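Mucus binding proteinn (Lactobacillus reuteri, PDB 4MT5) probably binds mucin in gastrointestinal mucus as a cell-wall-anchored surface protein, of which this chain is the fifth Mub repeat. Local coordinates at residues Y8-T13 with F70-T75; T92-D97 with V175-Y180; S107-T112 with K142-V147. One frame throughout, in Å; residues are numbered along the deposited sequence.

Overall arrangement
The two domains of this elongated repeat are sampled unequally: contact 1 lies in the mucin binding domain, contacts 2 and 3 in the Muc B2-like domain. Contact 1 is centred about 57 Å from contact 2 and 45 Å from contact 3, on the other side of the chain's centre; its nearest atoms are about 35 and 20 Å from theirs. Contacts 1 and 2 both pair parallel strands, as expected for two beta-grasp units. Contact 3 is nested in the chain loop closed by contact 2, with centres about 15 Å apart. The two meet where I93 N lies 2.8 Å from S107 O, a probable hydrogen bond between neighbouring strands.

Contact 1. Residues Y8-T13 with F70-T75; sequences YVDDTT and FKHGMT
The carboxylate oxygen OD2 of D10 is gripped by two donors, H72 NE2 from the opposite segment at 3.0 Å and T13 OG1 from its own at 2.7 Å. They come from opposite faces of the carboxylate plane; the imidazole meets OD2 on its syn side, but the bond is bent, with an angle of 135° at the hydrogen. This His-carboxylate pair lies at the end of the parallel pairing of strands 2-10 and 65-77, the first and last strands of a ubiquitin-like beta-grasp unit. Two backbone bonds give the register: F70 N donates to V9 O and D11 N to F70 O, each at 2.7 Å, on the two sides of the D10-F70 bridge.

Beyond D10 the chain turns, and D10 OD1 accepts from T12 N to form an Asx turn. The turn brings T12 against H72 in two ways. Its hydroxyl OG1 receives H72 N at 3.1 Å, nearly straight at 169°, while CG2, anti to the T12 backbone N, stands over the centre of the imidazole face in a CH-pi contact. H72 ND1 is also bonded, to D120 OD2 on strand 104-120, so the ring has a carboxylate at each nitrogen, a setting that would probably stabilise a positive imidazole. Y46 meets the same ring with its plane turned about 80° away.

Towards the start of the pairing, the Y8 and F70 side chains run side by side and point the same way, touching edge to edge where Y8 CD1 lies 3.7 Å from F70 CE2.

Contact 2. Residues T92-D97 with V175-Y180; sequences TIHYVD and VKTVVY
V178 is the apolar centre, set between I93 and Y95 of the partner strand: its CG2 lies 3.6 Å from I93 CG2, and its CB is the same 3.6 Å from Y95 CD1. I93 CG2, anti to its backbone N, also rests 3.4 Å above the Y95 ring plane, offset toward the rim, so the three side chains form one cluster. Y95 and V178 run alongside each other. Further along, Y95 CD1 comes in the plane of the Y180 ring to meet its edge, 4.0 Å from CE2. At the other end of this face, I93 CD1 reaches K176 CB at 3.7 Å, touching the aliphatic root of the lysine.

The opposite face of the pair carries T92, H94 and V96 beside V175, T177 and V179. Here V96 CG2 packs on V179 CG2 at 3.8 Å, whereas the H94 ring has T177 OG1 at its edge, 4.0 Å from CD2.

Between these faces runs a regular parallel ladder. V178 N and V96 N use the acceptors H94 O and V178 O; K176 N and H94 N use T92 O and K176 O. Y180 N closes the series on V96 O, coming from 41° out of the carbonyl plane, where the pairing gives way to D97. The short axes diverge by 20°.

Strand 85-96 is thus the inner member of a beta-grasp sheet, flanked by 174-182 and by 104-120, where S107 pairs with I93 (Y95 bonds to V103 just ahead of it). Strand 155-157 continues the sheet beyond 174-182, while on the V178 face I162 of strand 161-167 lies against both I93 and K176, and F165 against K176.

Contact 3. Residues S107-T112 with K142-V147; sequences STTAVT and KTFAAV
V111 and F144 provide the main apolar contact, with V111 CG1 3.7 Å from F144 CZ. Strand pieces 107-112 and 142-144 run antiparallel, at 178°, but their short axes are 9.1 Å apart, about twice the spacing of paired strands. This is therefore face-to-face layering within the Muc B2-like beta-grasp domain: strand 104-120 of the main sheet facing strand 142-148, which forms a separate two-stranded sheet with 161-167. V111 holds CG1 between its backbone N and carbonyl carbon (chi1 56°), which leaves CG2, anti to the N, to cross the lysine chain at 4.0 Å from K142 CG.

Mixed polar and apolar contacts follow. The T109 and F144 side chains pass alongside each other, pointing opposite ways, and T109 OG1 meets the ring obliquely, 3.5 Å from both CD1 and CE1. F144 CE1 also lies 3.6 Å from the carbonyl O of T109. Near the far end S107 OG approaches V147 CG2 at 4.0 Å; V147 also touches Y95, which joins this layer to strand 85-96.

Polar links are sparse. One water takes a place between A145 O and T109 OG1, though its bond to the threonine is weak. The amine of K142 turns back on its own segment, its chain bent at chi2 and chi4, and NZ donates to T143 O at 2.8 Å.

Direct hydrogen bonding between the segments is absent: the backbones of S107, T109 and V111 bond instead to strand 85-96, and those of K142 and F144 to strand 161-167. The layers are thus held here mainly by van der Waals contact of V111, F144 and the K142 methylenes, with the T109 and S107 hydroxyls alongside and one weakly bonded water.

Contact 1. Residues Y8-T13 with F70-T75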
# COMPACT_ATOMS: atom_id res chain seq x y z
N TYR A 8 22.94 -3.63 19.57
CA TYR A 8 21.69 -3.11 19.02
C TYR A 8 21.21 -4.02 17.91
O TYR A 8 21.89 -4.18 16.90
CB TYR A 8 21.90 -1.71 18.44
CG TYR A 8 22.38 -0.66 19.41
CD1 TYR A 8 21.49 0.24 19.98
CD2 TYR A 8 23.73 -0.56 19.76
CE1 TYR A 8 21.94 1.21 20.88
CE2 TYR A 8 24.18 0.40 20.65
CZ TYR A 8 23.28 1.29 21.21
OH TYR A 8 23.72 2.24 22.09
N VAL A 9 20.02 -4.60 18.09
CA VAL A 9 19.50 -5.63 17.20
C VAL A 9 18.22 -5.22 16.47
O VAL A 9 17.26 -4.78 17.06
CB VAL A 9 19.20 -6.90 18.00
CG1 VAL A 9 18.64 -7.94 17.10
CG2 VAL A 9 20.44 -7.41 18.65
N ASP A 10 18.22 -5.41 15.16
CA ASP A 10 17.01 -5.29 14.34
C ASP A 10 16.23 -6.61 14.33
O ASP A 10 16.59 -7.54 13.61
CB ASP A 10 17.40 -4.87 12.91
CG ASP A 10 16.24 -4.95 11.93
OD1 ASP A 10 15.07 -5.02 12.39
OD2 ASP A 10 16.49 -4.92 10.70
N ASP A 11 15.15 -6.66 15.11
CA ASP A 11 14.39 -7.89 15.27
C ASP A 11 13.74 -8.31 13.97
O ASP A 11 13.52 -9.49 13.74
CB ASP A 11 13.33 -7.77 16.38
CG ASP A 11 13.95 -7.71 17.80
OD1 ASP A 11 15.20 -7.79 17.90
OD2 ASP A 11 13.20 -7.61 18.81
N THR A 12 13.45 -7.34 13.10
CA THR A 12 12.79 -7.64 11.83
C THR A 12 13.63 -8.56 10.93
O THR A 12 13.18 -9.66 10.56
CB THR A 12 12.39 -6.35 11.06
OG1 THR A 12 11.33 -5.67 11.75
CG2 THR A 12 11.90 -6.68 9.68
N THR A 13 14.83 -8.12 10.59
CA THR A 13 15.74 -8.92 9.77
C THR A 13 16.54 -9.95 10.58
O THR A 13 16.93 -10.99 10.05
CB THR A 13 16.75 -8.04 9.01
OG1 THR A 13 17.55 -7.31 9.95
CG2 THR A 13 16.03 -7.08 8.08
N PHE A 70 15.22 -3.48 18.35
CA PHE A 70 14.39 -2.60 17.54
C PHE A 70 13.57 -3.45 16.61
O PHE A 70 13.91 -4.61 16.39
CB PHE A 70 15.23 -1.69 16.68
CG PHE A 70 16.06 -0.71 17.45
CD1 PHE A 70 15.63 0.59 17.61
CD2 PHE A 70 17.27 -1.08 17.99
CE1 PHE A 70 16.39 1.50 18.29
CE2 PHE A 70 18.03 -0.17 18.68
CZ PHE A 70 17.59 1.12 18.83
N LYS A 71 12.50 -2.87 16.06
CA LYS A 71 11.79 -3.45 14.91
C LYS A 71 11.58 -2.36 13.87
O LYS A 71 11.73 -1.17 14.18
CB LYS A 71 10.44 -4.04 15.30
CG LYS A 71 9.49 -3.03 15.92
CD LYS A 71 8.13 -3.65 16.21
CE LYS A 71 7.38 -2.88 17.30
NZ LYS A 71 6.09 -3.58 17.61
N HIS A 72 11.26 -2.75 12.65
CA HIS A 72 11.01 -1.78 11.59
C HIS A 72 9.73 -1.00 11.84
O HIS A 72 8.71 -1.56 12.25
CB HIS A 72 10.93 -2.47 10.23
CG HIS A 72 12.25 -2.89 9.68
ND1 HIS A 72 12.43 -3.27 8.37
CD2 HIS A 72 13.47 -2.98 10.26
CE1 HIS A 72 13.69 -3.58 8.17
NE2 HIS A 72 14.35 -3.42 9.30
N GLY A 73 9.78 0.30 11.58
CA GLY A 73 8.60 1.13 11.65
C GLY A 73 7.68 0.83 10.50
O GLY A 73 8.11 0.54 9.39
N MET A 74 6.38 0.87 10.77
CA MET A 74 5.40 0.69 9.70
C MET A 74 4.51 1.92 9.53
O MET A 74 4.02 2.50 10.51
CB MET A 74 4.55 -0.56 9.93
CG MET A 74 5.33 -1.87 9.95
SD MET A 74 6.17 -2.30 8.40
CE MET A 74 6.98 -3.82 8.89
N THR A 75 4.32 2.32 8.28
CA THR A 75 3.42 3.41 7.96
C THR A 75 2.24 2.90 7.15
O THR A 75 2.42 2.34 6.07
CB THR A 75 4.12 4.50 7.14
OG1 THR A 75 5.02 5.23 7.98
CG2 THR A 75 3.09 5.46 6.58

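Contact 2. Residues T92-D97 with V175-Y180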
# COMPACT_ATOMS: atom_id res chain seq x y z
N THR A 92 -17.57 2.80 -22.26
CA THR A 92 -18.12 3.77 -23.18
C THR A 92 -18.96 3.10 -24.27
O THR A 92 -18.51 2.17 -24.95
CB THR A 92 -17.02 4.62 -23.84
OG1 THR A 92 -16.22 5.25 -22.82
CG2 THR A 92 -17.62 5.69 -24.72
N ILE A 93 -20.19 3.58 -24.42
CA ILE A 93 -21.05 3.14 -25.51
C ILE A 93 -21.18 4.25 -26.54
O ILE A 93 -21.58 5.36 -26.22
CB ILE A 93 -22.46 2.79 -25.03
CG1 ILE A 93 -22.38 1.78 -23.89
CG2 ILE A 93 -23.25 2.18 -26.17
CD1 ILE A 93 -21.65 0.51 -24.29
N HIS A 94 -20.81 3.94 -27.79
CA HIS A 94 -21.04 4.86 -28.91
C HIS A 94 -22.32 4.48 -29.68
O HIS A 94 -22.55 3.31 -29.99
CB HIS A 94 -19.84 4.88 -29.87
CG HIS A 94 -18.57 5.38 -29.25
ND1 HIS A 94 -18.46 6.63 -28.67
CD2 HIS A 94 -17.35 4.79 -29.12
CE1 HIS A 94 -17.23 6.78 -28.21
NE2 HIS A 94 -16.54 5.68 -28.47
N TYR A 95 -23.14 5.47 -29.98
CA TYR A 95 -24.34 5.25 -30.77
C TYR A 95 -24.25 5.97 -32.13
O TYR A 95 -24.34 7.19 -32.20
CB TYR A 95 -25.58 5.72 -30.00
CG TYR A 95 -25.78 5.08 -28.63
CD1 TYR A 95 -26.29 3.79 -28.51
CD2 TYR A 95 -25.48 5.77 -27.46
CE1 TYR A 95 -26.49 3.20 -27.26
CE2 TYR A 95 -25.67 5.19 -26.21
CZ TYR A 95 -26.18 3.91 -26.12
OH TYR A 95 -26.36 3.34 -24.88
N VAL A 96 -24.08 5.21 -33.22
CA VAL A 96 -23.86 5.81 -34.54
C VAL A 96 -24.85 5.37 -35.62
O VAL A 96 -25.93 4.86 -35.31
CB VAL A 96 -22.43 5.52 -35.05
CG1 VAL A 96 -21.41 6.15 -34.12
CG2 VAL A 96 -22.20 4.02 -35.15
N ASP A 97 -24.49 5.60 -36.88
CA ASP A 97 -25.25 5.11 -38.04
C ASP A 97 -24.37 4.44 -39.11
O ASP A 97 -23.29 3.93 -38.81
CB ASP A 97 -26.12 6.22 -38.65
CG ASP A 97 -25.30 7.40 -39.19
OD1 ASP A 97 -24.17 7.19 -39.70
OD2 ASP A 97 -25.81 8.54 -39.12
N VAL A 175 -14.98 -0.44 -24.60
CA VAL A 175 -15.46 0.37 -25.71
C VAL A 175 -16.33 -0.48 -26.64
O VAL A 175 -15.87 -1.44 -27.26
CB VAL A 175 -14.32 1.01 -26.51
CG1 VAL A 175 -14.83 2.24 -27.26
CG2 VAL A 175 -13.17 1.40 -25.59
N LYS A 176 -17.60 -0.11 -26.70
CA LYS A 176 -18.60 -0.86 -27.43
C LYS A 176 -19.43 0.12 -28.24
O LYS A 176 -19.90 1.14 -27.72
CB LYS A 176 -19.50 -1.61 -26.44
CG LYS A 176 -19.55 -3.11 -26.62
CD LYS A 176 -18.19 -3.76 -26.53
CE LYS A 176 -18.38 -5.27 -26.38
NZ LYS A 176 -17.13 -6.07 -26.56
N THR A 177 -19.62 -0.20 -29.52
CA THR A 177 -20.33 0.68 -30.45
C THR A 177 -21.67 0.10 -30.91
O THR A 177 -21.75 -1.06 -31.30
CB THR A 177 -19.44 0.97 -31.67
OG1 THR A 177 -18.20 1.54 -31.23
CG2 THR A 177 -20.13 1.93 -32.62
N VAL A 178 -22.73 0.92 -30.85
CA VAL A 178 -24.05 0.53 -31.35
C VAL A 178 -24.38 1.25 -32.67
O VAL A 178 -24.32 2.48 -32.73
CB VAL A 178 -25.16 0.85 -30.34
CG1 VAL A 178 -26.43 0.10 -30.70
CG2 VAL A 178 -24.73 0.48 -28.96
N VAL A 179 -24.72 0.49 -33.70
CA VAL A 179 -25.04 1.06 -35.02
C VAL A 179 -26.53 1.00 -35.32
O VAL A 179 -27.14 -0.07 -35.28
CB VAL A 179 -24.27 0.38 -36.17
CG1 VAL A 179 -24.54 1.10 -37.47
CG2 VAL A 179 -22.78 0.38 -35.89
N TYR A 180 -27.10 2.16 -35.63
CA TYR A 180 -28.51 2.27 -35.95
C TYR A 180 -28.74 2.20 -37.46
O TYR A 180 -28.15 2.98 -38.22
CB TYR A 180 -29.07 3.58 -35.40
CG TYR A 180 -29.42 3.54 -33.93
CD1 TYR A 180 -30.75 3.48 -33.51
CD2 TYR A 180 -28.42 3.56 -32.95
CE1 TYR A 180 -31.08 3.45 -32.16
CE2 TYR A 180 -28.74 3.53 -31.60
CZ TYR A 180 -30.07 3.47 -31.21
OH TYR A 180 -30.40 3.43 -29.87

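Contact 3. Residues S107-T112 with K142-V147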
# COMPACT_ATOMS: atom_id res chain seq x y z
N SER A 107 -23.10 6.74 -23.73
CA SER A 107 -23.28 6.27 -22.36
C SER A 107 -21.89 6.02 -21.80
O SER A 107 -21.09 5.28 -22.39
CB SER A 107 -24.10 4.98 -22.30
OG SER A 107 -24.12 4.47 -20.97
N THR A 108 -21.62 6.63 -20.66
CA THR A 108 -20.33 6.45 -20.03
C THR A 108 -20.50 6.19 -18.53
O THR A 108 -21.21 6.91 -17.82
CB THR A 108 -19.36 7.63 -20.37
OG1 THR A 108 -18.01 7.15 -20.39
CG2 THR A 108 -19.49 8.80 -19.39
N THR A 109 -19.90 5.10 -18.06
CA THR A 109 -19.96 4.75 -16.64
C THR A 109 -18.58 4.34 -16.12
O THR A 109 -17.87 3.57 -16.76
CB THR A 109 -21.01 3.64 -16.38
OG1 THR A 109 -20.68 2.47 -17.13
CG2 THR A 109 -22.41 4.11 -16.80
N ALA A 110 -18.19 4.88 -14.97
CA ALA A 110 -16.85 4.63 -14.45
C ALA A 110 -16.88 3.87 -13.13
O ALA A 110 -17.81 4.03 -12.33
CB ALA A 110 -16.11 5.94 -14.28
N VAL A 111 -15.87 3.04 -12.90
CA VAL A 111 -15.65 2.46 -11.57
C VAL A 111 -14.20 2.68 -11.16
O VAL A 111 -13.29 2.41 -11.93
CB VAL A 111 -16.05 0.96 -11.48
CG1 VAL A 111 -15.32 0.16 -12.52
CG2 VAL A 111 -15.77 0.42 -10.10
N THR A 112 -14.01 3.20 -9.95
CA THR A 112 -12.68 3.41 -9.40
C THR A 112 -12.44 2.44 -8.25
O THR A 112 -13.18 2.43 -7.27
CB THR A 112 -12.50 4.85 -8.87
OG1 THR A 112 -12.54 5.77 -9.97
CG2 THR A 112 -11.16 5.00 -8.17
N LYS A 142 -16.67 -5.58 -9.97
CA LYS A 142 -17.88 -4.79 -10.06
C LYS A 142 -18.50 -5.17 -11.39
O LYS A 142 -17.79 -5.38 -12.37
CB LYS A 142 -17.55 -3.29 -9.99
CG LYS A 142 -18.68 -2.32 -10.33
CD LYS A 142 -19.91 -2.52 -9.45
CE LYS A 142 -20.95 -1.42 -9.70
NZ LYS A 142 -21.09 -1.11 -11.17
N THR A 143 -19.81 -5.35 -11.41
CA THR A 143 -20.47 -5.64 -12.68
C THR A 143 -21.08 -4.35 -13.19
O THR A 143 -21.69 -3.59 -12.43
CB THR A 143 -21.54 -6.73 -12.55
OG1 THR A 143 -22.60 -6.26 -11.71
CG2 THR A 143 -20.95 -8.01 -11.99
N PHE A 144 -20.88 -4.08 -14.47
CA PHE A 144 -21.52 -2.95 -15.08
C PHE A 144 -22.95 -3.35 -15.40
O PHE A 144 -23.18 -4.42 -15.97
CB PHE A 144 -20.79 -2.54 -16.35
CG PHE A 144 -19.60 -1.67 -16.10
CD1 PHE A 144 -19.75 -0.45 -15.44
CD2 PHE A 144 -18.34 -2.06 -16.53
CE1 PHE A 144 -18.65 0.36 -15.21
CE2 PHE A 144 -17.24 -1.25 -16.30
CZ PHE A 144 -17.39 -0.03 -15.64
N ALA A 145 -23.90 -2.50 -15.02
CA ALA A 145 -25.29 -2.74 -15.38
C ALA A 145 -25.38 -2.76 -16.90
O ALA A 145 -24.79 -1.91 -17.56
CB ALA A 145 -26.18 -1.66 -14.81
N ALA A 146 -26.07 -3.76 -17.45
CA ALA A 146 -26.34 -3.78 -18.88
C ALA A 146 -27.06 -2.50 -19.28
O ALA A 146 -27.93 -2.01 -18.54
CB ALA A 146 -27.16 -5.01 -19.25
N VAL A 147 -26.68 -1.91 -20.41
CA VAL A 147 -27.31 -0.68 -20.88
C VAL A 147 -28.21 -0.89 -22.11
O VAL A 147 -27.78 -1.44 -23.13
CB VAL A 147 -26.29 0.47 -21.15
CG1 VAL A 147 -26.92 1.56 -22.00
CG2 VAL A 147 -25.78 1.05 -19.85
O HOH W 1 -23.06 -0.06 -17.42